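Local coordinates for protein prolyl oligopeptidase (Novosphingobium capsulatum, PDB 1YR2) that probably cleaves oligopeptides after proline, and far less readily after alanine, as a serine endopeptidase of the S9A family, at residues 102-107 / 451-456; 457-462 / 513-518; 487-492 / 715-720. One frame throughout, in Å; residues are numbered along the deposited sequence.

Contact 1 of 3, residues 102-107 / 451-456; sequences MKALID and HLTFDP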
loop_
_atom_site.group_PDB
_atom_site.type_symbol
_atom_site.label_atom_id
_atom_site.label_comp_id
_atom_site.label_asym_id
_atom_site.label_seq_id
_atom_site.Cartn_x
_atom_site.Cartn_y
_atom_site.Cartn_z
ATOM N N MET A 102 4.371 3.565 -20.478
ATOM C CA MET A 102 4.517 3.837 -19.056
ATOM C C MET A 102 4.504 5.338 -18.770
ATOM O O MET A 102 3.809 5.763 -17.875
ATOM C CB MET A 102 5.765 3.255 -18.450
ATOM C CG MET A 102 5.740 3.433 -16.926
ATOM S SD MET A 102 6.828 2.373 -16.159
ATOM C CE MET A 102 6.568 2.911 -14.307
ATOM N N LYS A 103 5.241 6.113 -19.556
ATOM C CA LYS A 103 5.238 7.555 -19.405
ATOM C C LYS A 103 3.775 8.067 -19.446
ATOM O O LYS A 103 3.397 8.929 -18.681
ATOM C CB LYS A 103 6.054 8.212 -20.523
ATOM C CG LYS A 103 7.584 8.203 -20.333
ATOM C CD LYS A 103 8.303 9.130 -21.379
ATOM C CE LYS A 103 9.826 8.936 -21.365
ATOM N NZ LYS A 103 10.480 9.317 -22.685
ATOM N N ALA A 104 2.962 7.542 -20.344
ATOM C CA ALA A 104 1.625 8.078 -20.539
ATOM C C ALA A 104 0.672 7.709 -19.373
ATOM O O ALA A 104 -0.333 8.389 -19.187
ATOM C CB ALA A 104 1.059 7.616 -21.836
ATOM N N LEU A 105 1.053 6.695 -18.592
ATOM C CA LEU A 105 0.251 6.170 -17.463
ATOM C C LEU A 105 0.490 6.858 -16.116
ATOM O O LEU A 105 -0.310 6.663 -15.179
ATOM C CB LEU A 105 0.540 4.684 -17.269
ATOM C CG LEU A 105 0.008 3.720 -18.320
ATOM C CD1 LEU A 105 0.527 2.336 -18.094
ATOM C CD2 LEU A 105 -1.469 3.687 -18.262
ATOM N N ILE A 106 1.567 7.640 -15.984
ATOM C CA ILE A 106 1.988 8.199 -14.656
ATOM C C ILE A 106 1.142 9.327 -14.068
ATOM O O ILE A 106 0.829 9.316 -12.883
ATOM C CB ILE A 106 3.469 8.742 -14.717
ATOM C CG1 ILE A 106 4.443 7.634 -15.060
ATOM C CG2 ILE A 106 3.877 9.390 -13.345
ATOM C CD1 ILE A 106 4.215 6.376 -14.214
ATOM N N ASP A 107 0.825 10.325 -14.875
ATOM C CA ASP A 107 0.239 11.562 -14.402
ATOM C C ASP A 107 -1.218 11.554 -14.830
ATOM O O ASP A 107 -1.550 11.451 -16.041
ATOM C CB ASP A 107 0.984 12.808 -14.940
ATOM C CG ASP A 107 2.470 12.821 -14.531
ATOM O OD1 ASP A 107 2.771 12.702 -13.316
ATOM O OD2 ASP A 107 3.426 12.893 -15.358
ATOM N N HIS A 451 -10.103 11.252 -16.191
ATOM C CA HIS A 451 -9.546 11.035 -17.508
ATOM C C HIS A 451 -8.227 10.223 -17.436
ATOM O O HIS A 451 -7.227 10.709 -16.925
ATOM C CB HIS A 451 -9.305 12.359 -18.258
ATOM C CG HIS A 451 -8.619 12.159 -19.578
ATOM N ND1 HIS A 451 -9.096 11.282 -20.538
ATOM C CD2 HIS A 451 -7.473 12.695 -20.085
ATOM C CE1 HIS A 451 -8.275 11.293 -21.578
ATOM N NE2 HIS A 451 -7.282 12.138 -21.326
ATOM N N LEU A 452 -8.263 8.988 -17.907
ATOM C CA LEU A 452 -7.083 8.108 -17.945
ATOM C C LEU A 452 -6.798 7.789 -19.409
ATOM O O LEU A 452 -7.622 8.030 -20.281
ATOM C CB LEU A 452 -7.369 6.799 -17.217
ATOM C CG LEU A 452 -7.721 6.906 -15.719
ATOM C CD1 LEU A 452 -7.930 5.565 -15.152
ATOM C CD2 LEU A 452 -6.587 7.609 -15.015
ATOM N N THR A 453 -5.640 7.218 -19.681
ATOM C CA THR A 453 -5.318 6.808 -21.046
ATOM C C THR A 453 -5.860 5.419 -21.420
ATOM O O THR A 453 -5.603 4.925 -22.525
ATOM C CB THR A 453 -3.824 6.824 -21.284
ATOM O OG1 THR A 453 -3.197 5.950 -20.350
ATOM C CG2 THR A 453 -3.241 8.241 -21.041
ATOM N N PHE A 454 -6.569 4.779 -20.504
ATOM C CA PHE A 454 -7.196 3.493 -20.760
ATOM C C PHE A 454 -8.533 3.475 -20.074
ATOM O O PHE A 454 -8.819 4.329 -19.228
ATOM C CB PHE A 454 -6.284 2.350 -20.265
ATOM C CG PHE A 454 -6.021 2.382 -18.767
ATOM C CD1 PHE A 454 -4.984 3.119 -18.226
ATOM C CD2 PHE A 454 -6.826 1.681 -17.925
ATOM C CE1 PHE A 454 -4.785 3.162 -16.852
ATOM C CE2 PHE A 454 -6.610 1.708 -16.544
ATOM C CZ PHE A 454 -5.614 2.443 -16.012
ATOM N N ASP A 455 -9.343 2.469 -20.385
ATOM C CA ASP A 455 -10.616 2.252 -19.709
ATOM C C ASP A 455 -10.519 1.057 -18.783
ATOM O O ASP A 455 -10.361 -0.050 -19.280
ATOM C CB ASP A 455 -11.684 1.961 -20.766
ATOM C CG ASP A 455 -13.089 1.822 -20.189
ATOM O OD1 ASP A 455 -13.284 1.760 -18.941
ATOM O OD2 ASP A 455 -14.081 1.786 -20.944
ATOM N N PRO A 456 -10.625 1.243 -17.475
ATOM C CA PRO A 456 -10.599 0.106 -16.538
ATOM C C PRO A 456 -11.527 -1.078 -16.880
ATOM O O PRO A 456 -11.115 -2.218 -16.651
ATOM C CB PRO A 456 -10.963 0.738 -15.184
ATOM C CG PRO A 456 -10.423 2.125 -15.326
ATOM C CD PRO A 456 -10.737 2.532 -16.774
#
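L105 reaches T453 and F454 through one branch, CD2. That methyl lies 3.5 Å from T453 OG1 and 3.6 Å from F454 CD1. It is equally near CE1 of the same ring and approaches the CD1–CE1 bond obliquely, and the leucine and phenylalanine side chains cross at about a right angle. L105 CG is anti to its carbonyl carbon (chi1 -71°), and from this position CD2 extends to the loop although the CA–CB bond does not aim there. The segments lie on the two chain connections between propeller and hydrolase domain, which probably act as the hinge in prolyl oligopeptidases: helix 95-105 leads into the first propeller strand, 110-117, and 451-456 carries the chain from the last propeller strand back to the hydrolase sheet. T453 contributes both branches: at chi1 59° its OG1 stands beside L105 CD2 while CG2 goes to A104 O, 3.5 Å away. Its hydroxyl is hydrogen-bonded to R101, one helical turn before L105, so the methyl of L105 packs beside an oxygen that already has a polar partner. L105 also packs on M511 and T512 of helix 508-514, while P431 and F506 pack against F454.

Contact 2 of 3, residues 457-462 / 513-518; sequences ADFRVE and WIDSGG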
loop_
_atom_site.group_PDB
_atom_site.type_symbol
_atom_site.label_atom_id
_atom_site.label_comp_id
_atom_site.label_asym_id
_atom_site.label_seq_id
_atom_site.Cartn_x
_atom_site.Cartn_y
_atom_site.Cartn_z
ATOM N N ALA A 457 -12.700 -0.835 -17.452
ATOM C CA ALA A 457 -13.599 -1.910 -17.920
ATOM C C ALA A 457 -13.079 -2.743 -19.126
ATOM O O ALA A 457 -13.674 -3.759 -19.477
ATOM C CB ALA A 457 -14.950 -1.313 -18.281
ATOM N N ASP A 458 -11.974 -2.337 -19.749
ATOM C CA ASP A 458 -11.365 -3.128 -20.800
ATOM C C ASP A 458 -10.435 -4.211 -20.260
ATOM O O ASP A 458 -9.763 -4.875 -21.026
ATOM C CB ASP A 458 -10.549 -2.240 -21.749
ATOM C CG ASP A 458 -11.397 -1.555 -22.792
ATOM O OD1 ASP A 458 -12.592 -1.864 -22.883
ATOM O OD2 ASP A 458 -10.936 -0.686 -23.587
ATOM N N PHE A 459 -10.410 -4.395 -18.946
ATOM C CA PHE A 459 -9.504 -5.344 -18.324
ATOM C C PHE A 459 -10.296 -6.118 -17.273
ATOM O O PHE A 459 -11.310 -5.618 -16.767
ATOM C CB PHE A 459 -8.350 -4.622 -17.628
ATOM C CG PHE A 459 -7.589 -3.739 -18.519
ATOM C CD1 PHE A 459 -8.052 -2.465 -18.805
ATOM C CD2 PHE A 459 -6.424 -4.183 -19.118
ATOM C CE1 PHE A 459 -7.372 -1.689 -19.730
ATOM C CE2 PHE A 459 -5.738 -3.365 -19.995
ATOM C CZ PHE A 459 -6.242 -2.131 -20.281
ATOM N N ARG A 460 -9.792 -7.293 -16.915
ATOM C CA ARG A 460 -10.415 -8.137 -15.919
ATOM C C ARG A 460 -9.396 -8.595 -14.891
ATOM O O ARG A 460 -8.339 -9.108 -15.282
ATOM C CB ARG A 460 -10.955 -9.364 -16.641
ATOM C CG ARG A 460 -12.052 -10.082 -15.929
ATOM C CD ARG A 460 -12.701 -11.207 -16.791
ATOM N NE ARG A 460 -13.601 -10.676 -17.819
ATOM C CZ ARG A 460 -13.453 -10.820 -19.143
ATOM N NH1 ARG A 460 -12.422 -11.484 -19.666
ATOM N NH2 ARG A 460 -14.349 -10.277 -19.962
ATOM N N VAL A 461 -9.704 -8.428 -13.597
ATOM C CA VAL A 461 -8.909 -9.032 -12.514
ATOM C C VAL A 461 -9.653 -10.299 -12.112
ATOM O O VAL A 461 -10.833 -10.223 -11.757
ATOM C CB VAL A 461 -8.822 -8.103 -11.288
ATOM C CG1 VAL A 461 -8.115 -8.752 -10.121
ATOM C CG2 VAL A 461 -8.131 -6.800 -11.659
ATOM N N GLU A 462 -8.981 -11.441 -12.140
ATOM C CA GLU A 462 -9.590 -12.700 -11.714
ATOM C C GLU A 462 -8.813 -13.214 -10.517
ATOM O O GLU A 462 -7.702 -12.788 -10.306
ATOM C CB GLU A 462 -9.479 -13.716 -12.852
ATOM C CG GLU A 462 -10.419 -13.412 -13.999
ATOM C CD GLU A 462 -10.350 -14.438 -15.121
ATOM O OE1 GLU A 462 -10.904 -15.546 -14.991
ATOM O OE2 GLU A 462 -9.729 -14.124 -16.149
ATOM N N TRP A 513 2.649 -3.549 -18.696
ATOM C CA TRP A 513 2.710 -4.906 -19.213
ATOM C C TRP A 513 1.337 -5.375 -19.673
ATOM O O TRP A 513 1.208 -5.857 -20.787
ATOM C CB TRP A 513 3.237 -5.873 -18.158
ATOM C CG TRP A 513 3.394 -7.273 -18.536
ATOM C CD1 TRP A 513 2.523 -8.283 -18.326
ATOM C CD2 TRP A 513 4.540 -7.863 -19.180
ATOM N NE1 TRP A 513 3.040 -9.460 -18.799
ATOM C CE2 TRP A 513 4.279 -9.234 -19.324
ATOM C CE3 TRP A 513 5.761 -7.366 -19.617
ATOM C CZ2 TRP A 513 5.197 -10.123 -19.868
ATOM C CZ3 TRP A 513 6.698 -8.264 -20.162
ATOM C CH2 TRP A 513 6.394 -9.613 -20.298
ATOM N N ILE A 514 0.326 -5.219 -18.833
ATOM C CA ILE A 514 -1.037 -5.685 -19.156
ATOM C C ILE A 514 -1.606 -4.964 -20.382
ATOM O O ILE A 514 -2.206 -5.594 -21.266
ATOM C CB ILE A 514 -1.942 -5.483 -17.955
ATOM C CG1 ILE A 514 -1.413 -6.288 -16.730
ATOM C CG2 ILE A 514 -3.402 -5.822 -18.333
ATOM C CD1 ILE A 514 -1.865 -5.724 -15.392
ATOM N N ASP A 515 -1.387 -3.647 -20.454
ATOM C CA ASP A 515 -1.862 -2.868 -21.588
ATOM C C ASP A 515 -0.901 -2.857 -22.768
ATOM O O ASP A 515 -1.066 -2.064 -23.718
ATOM C CB ASP A 515 -2.248 -1.484 -21.160
ATOM C CG ASP A 515 -3.151 -0.799 -22.185
ATOM O OD1 ASP A 515 -3.998 -1.471 -22.826
ATOM O OD2 ASP A 515 -3.070 0.400 -22.414
ATOM N N SER A 516 0.080 -3.773 -22.729
ATOM C CA SER A 516 0.886 -4.111 -23.897
ATOM C C SER A 516 0.563 -5.530 -24.442
ATOM O O SER A 516 1.203 -5.983 -25.366
ATOM C CB SER A 516 2.373 -3.983 -23.529
ATOM O OG SER A 516 2.678 -2.627 -23.217
ATOM N N GLY A 517 -0.468 -6.183 -23.904
ATOM C CA GLY A 517 -0.884 -7.521 -24.310
ATOM C C GLY A 517 -0.299 -8.695 -23.525
ATOM O O GLY A 517 -0.346 -9.848 -23.998
ATOM N N GLY A 518 0.314 -8.419 -22.368
ATOM C CA GLY A 518 0.835 -9.469 -21.509
ATOM C C GLY A 518 -0.162 -9.793 -20.406
ATOM O O GLY A 518 -1.040 -8.975 -20.105
#
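F459 opens strand 459-467, the outermost strand at its end of the eight-stranded hydrolase sheet, and its CA stands 8.5 Å from that of I514, where helix 508-514 ends. The helix closes in a Schellman motif with G517 as C-prime residue at phi 93°: G518 N bonds to W513 O, and G517 N bonds to I514 O at 3.2 Å. W513 O accepts from S516 N as well. The F459 side chain spans the distance to this helix end. Its CD2 lies 3.5 Å from I514 CG2, the branch anti to the isoleucine's backbone N; that methyl approaches the ring obliquely. Further out, D515 OD1 sits in the ring plane at the edge, 3.5 Å from CZ, with the carboxylate turned 76° against the phenyl. With an alanine in place of F459, I514 CG2 and D515 OD1 would probably each lose their aromatic neighbour and a gap would open between strand and helix end. D515 also forms two salt bridges, OD1 with R481 and OD2 with R101, which should hold its carboxylate in this rotation, and R481 itself packs against F459. The electropositive C-H rim of the phenyl meets the oxygen rather than its face, an electrostatically favourable approach, and the two arginines probably stabilise the ionised form of an aspartate packed against a phenyl edge.

Contact 3 of 3, residues 487-492 / 715-720; sequences PLPTLL and HFTGLT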
loop_
_atom_site.group_PDB
_atom_site.type_symbol
_atom_site.label_atom_id
_atom_site.label_comp_id
_atom_site.label_asym_id
_atom_site.label_seq_id
_atom_site.Cartn_x
_atom_site.Cartn_y
_atom_site.Cartn_z
ATOM N N PRO A 487 -3.462 -18.374 -24.102
ATOM C CA PRO A 487 -2.177 -18.240 -23.390
ATOM C C PRO A 487 -1.402 -16.995 -23.815
ATOM O O PRO A 487 -1.352 -16.689 -25.001
ATOM C CB PRO A 487 -1.399 -19.515 -23.765
ATOM C CG PRO A 487 -2.385 -20.433 -24.407
ATOM C CD PRO A 487 -3.632 -19.699 -24.736
ATOM N N LEU A 488 -0.820 -16.287 -22.855
ATOM C CA LEU A 488 -0.084 -15.061 -23.148
ATOM C C LEU A 488 1.263 -15.050 -22.430
ATOM O O LEU A 488 1.374 -15.648 -21.381
ATOM C CB LEU A 488 -0.908 -13.879 -22.663
ATOM C CG LEU A 488 -2.121 -13.484 -23.498
ATOM C CD1 LEU A 488 -2.830 -12.307 -22.820
ATOM C CD2 LEU A 488 -1.687 -13.136 -24.918
ATOM N N PRO A 489 2.277 -14.370 -22.968
ATOM C CA PRO A 489 3.452 -14.043 -22.142
ATOM C C PRO A 489 2.985 -13.447 -20.804
ATOM O O PRO A 489 2.093 -12.584 -20.761
ATOM C CB PRO A 489 4.187 -13.012 -22.965
ATOM C CG PRO A 489 3.833 -13.383 -24.371
ATOM C CD PRO A 489 2.411 -13.860 -24.337
ATOM N N THR A 490 3.581 -13.914 -19.715
ATOM C CA THR A 490 3.049 -13.653 -18.389
ATOM C C THR A 490 4.173 -13.196 -17.495
ATOM O O THR A 490 5.266 -13.742 -17.517
ATOM C CB THR A 490 2.399 -14.923 -17.817
ATOM O OG1 THR A 490 1.282 -15.300 -18.617
ATOM C CG2 THR A 490 1.825 -14.699 -16.425
ATOM N N LEU A 491 3.869 -12.166 -16.707
ATOM C CA LEU A 491 4.727 -11.662 -15.663
ATOM C C LEU A 491 4.098 -12.068 -14.329
ATOM O O LEU A 491 2.999 -11.604 -13.994
ATOM C CB LEU A 491 4.822 -10.138 -15.781
ATOM C CG LEU A 491 5.872 -9.404 -14.932
ATOM C CD1 LEU A 491 5.949 -7.925 -15.371
ATOM C CD2 LEU A 491 5.539 -9.455 -13.498
ATOM N N LEU A 492 4.804 -12.908 -13.574
ATOM C CA LEU A 492 4.353 -13.429 -12.273
ATOM C C LEU A 492 5.196 -12.805 -11.178
ATOM O O LEU A 492 6.401 -12.935 -11.192
ATOM C CB LEU A 492 4.503 -14.939 -12.229
ATOM C CG LEU A 492 4.379 -15.637 -10.893
ATOM C CD1 LEU A 492 2.960 -15.430 -10.306
ATOM C CD2 LEU A 492 4.738 -17.098 -11.018
ATOM N N HIS A 715 11.146 -9.636 -24.425
ATOM C CA HIS A 715 11.992 -10.219 -25.476
ATOM C C HIS A 715 12.094 -11.735 -25.269
ATOM O O HIS A 715 11.859 -12.513 -26.189
ATOM C CB HIS A 715 13.365 -9.585 -25.422
ATOM C CG HIS A 715 14.270 -10.028 -26.525
ATOM N ND1 HIS A 715 14.057 -9.671 -27.840
ATOM C CD2 HIS A 715 15.373 -10.813 -26.517
ATOM C CE1 HIS A 715 15.001 -10.208 -28.598
ATOM N NE2 HIS A 715 15.819 -10.898 -27.822
ATOM N N PHE A 716 12.305 -12.147 -24.010
ATOM C CA PHE A 716 12.557 -13.548 -23.705
ATOM C C PHE A 716 11.277 -14.371 -23.465
ATOM O O PHE A 716 11.349 -15.601 -23.401
ATOM C CB PHE A 716 13.575 -13.657 -22.562
ATOM C CG PHE A 716 14.946 -13.355 -23.021
ATOM C CD1 PHE A 716 15.612 -14.265 -23.849
ATOM C CD2 PHE A 716 15.558 -12.137 -22.733
ATOM C CE1 PHE A 716 16.870 -13.946 -24.394
ATOM C CE2 PHE A 716 16.819 -11.834 -23.244
ATOM C CZ PHE A 716 17.472 -12.732 -24.074
ATOM N N THR A 717 10.112 -13.722 -23.369
ATOM C CA THR A 717 8.862 -14.447 -23.321
ATOM C C THR A 717 8.045 -14.401 -24.609
ATOM O O THR A 717 6.947 -14.965 -24.657
ATOM C CB THR A 717 7.955 -13.961 -22.184
ATOM O OG1 THR A 717 7.684 -12.561 -22.313
ATOM C CG2 THR A 717 8.583 -14.160 -20.815
ATOM N N GLY A 718 8.520 -13.700 -25.619
ATOM C CA GLY A 718 7.780 -13.625 -26.875
ATOM C C GLY A 718 6.656 -12.600 -26.889
ATOM O O GLY A 718 5.762 -12.688 -27.722
ATOM N N LEU A 719 6.699 -11.599 -26.020
ATOM C CA LEU A 719 5.695 -10.561 -26.042
ATOM C C LEU A 719 6.041 -9.487 -27.049
ATOM O O LEU A 719 7.070 -8.830 -26.919
ATOM C CB LEU A 719 5.536 -9.894 -24.675
ATOM C CG LEU A 719 4.465 -8.791 -24.635
ATOM C CD1 LEU A 719 3.076 -9.396 -24.917
ATOM C CD2 LEU A 719 4.468 -8.028 -23.312
ATOM N N THR A 720 5.145 -9.279 -28.010
ATOM C CA THR A 720 5.207 -8.123 -28.891
ATOM C C THR A 720 4.189 -7.103 -28.381
ATOM O O THR A 720 3.008 -7.367 -28.445
ATOM C CB THR A 720 4.889 -8.582 -30.340
ATOM O OG1 THR A 720 5.983 -9.375 -30.849
ATOM C CG2 THR A 720 4.771 -7.395 -31.289
#
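T490 OG1 is held by two groups: it donates to L488 O at 2.8 Å, coming in 37° out of the carbonyl plane, and is also hydrogen-bonded to the hydroxyl of T564. The bond to L488 O reaches back over P489, the residue through which the start of an inner strand of the alpha/beta-hydrolase sheet meets the end of helix 699-717. There the chain enters strand 490-493, and P489 and T717 approach to 5.6 Å between CA atoms. The pyrrolidine ring turns CB and CG to the helix end. CG lies 3.5 Å from T717 O, and CB lies 3.6 Å from T717 OG1. The threonine hydroxyl takes the position between backbone N and carbonyl carbon (chi1 58°), which lets it hydrogen-bond to L713 O one turn earlier while the same oxygen packs against P489 CB. G718, at phi 82°, ends the helix in a Schellman motif and redirects the backbone past the ring, bringing L719 alongside. W513 of helix 508-514 packs on both T717 and L719. L719 then meets the proline through CB, 3.8 Å from P489 CB, and its CD1 methyl stands 4.1 Å from P489 CG.

Overall arrangement
All three contacts gather round helix 508-514, whose end contact 2 uses directly. Contact 2 is the buried one; contacts 1 and 3 are partly buried, with two exposed touching residues and one. Contacts 1 and 2 follow one another along the chain and touch, F454 CD2 being 3.9 Å from F459 CE1, and R101 serves both, bonding T453 and D515. Contacts 2 and 3 each join a strand of the one hydrolase sheet to a helix end, and they touch where G517 O lies 3.6 Å from L719 CD1. Chemistry follows place: aliphatic against aromatic at the probable hinge, a phenyl edge beside a carboxylate paired with outside arginines within, and a proline against a helix terminus in contact 3.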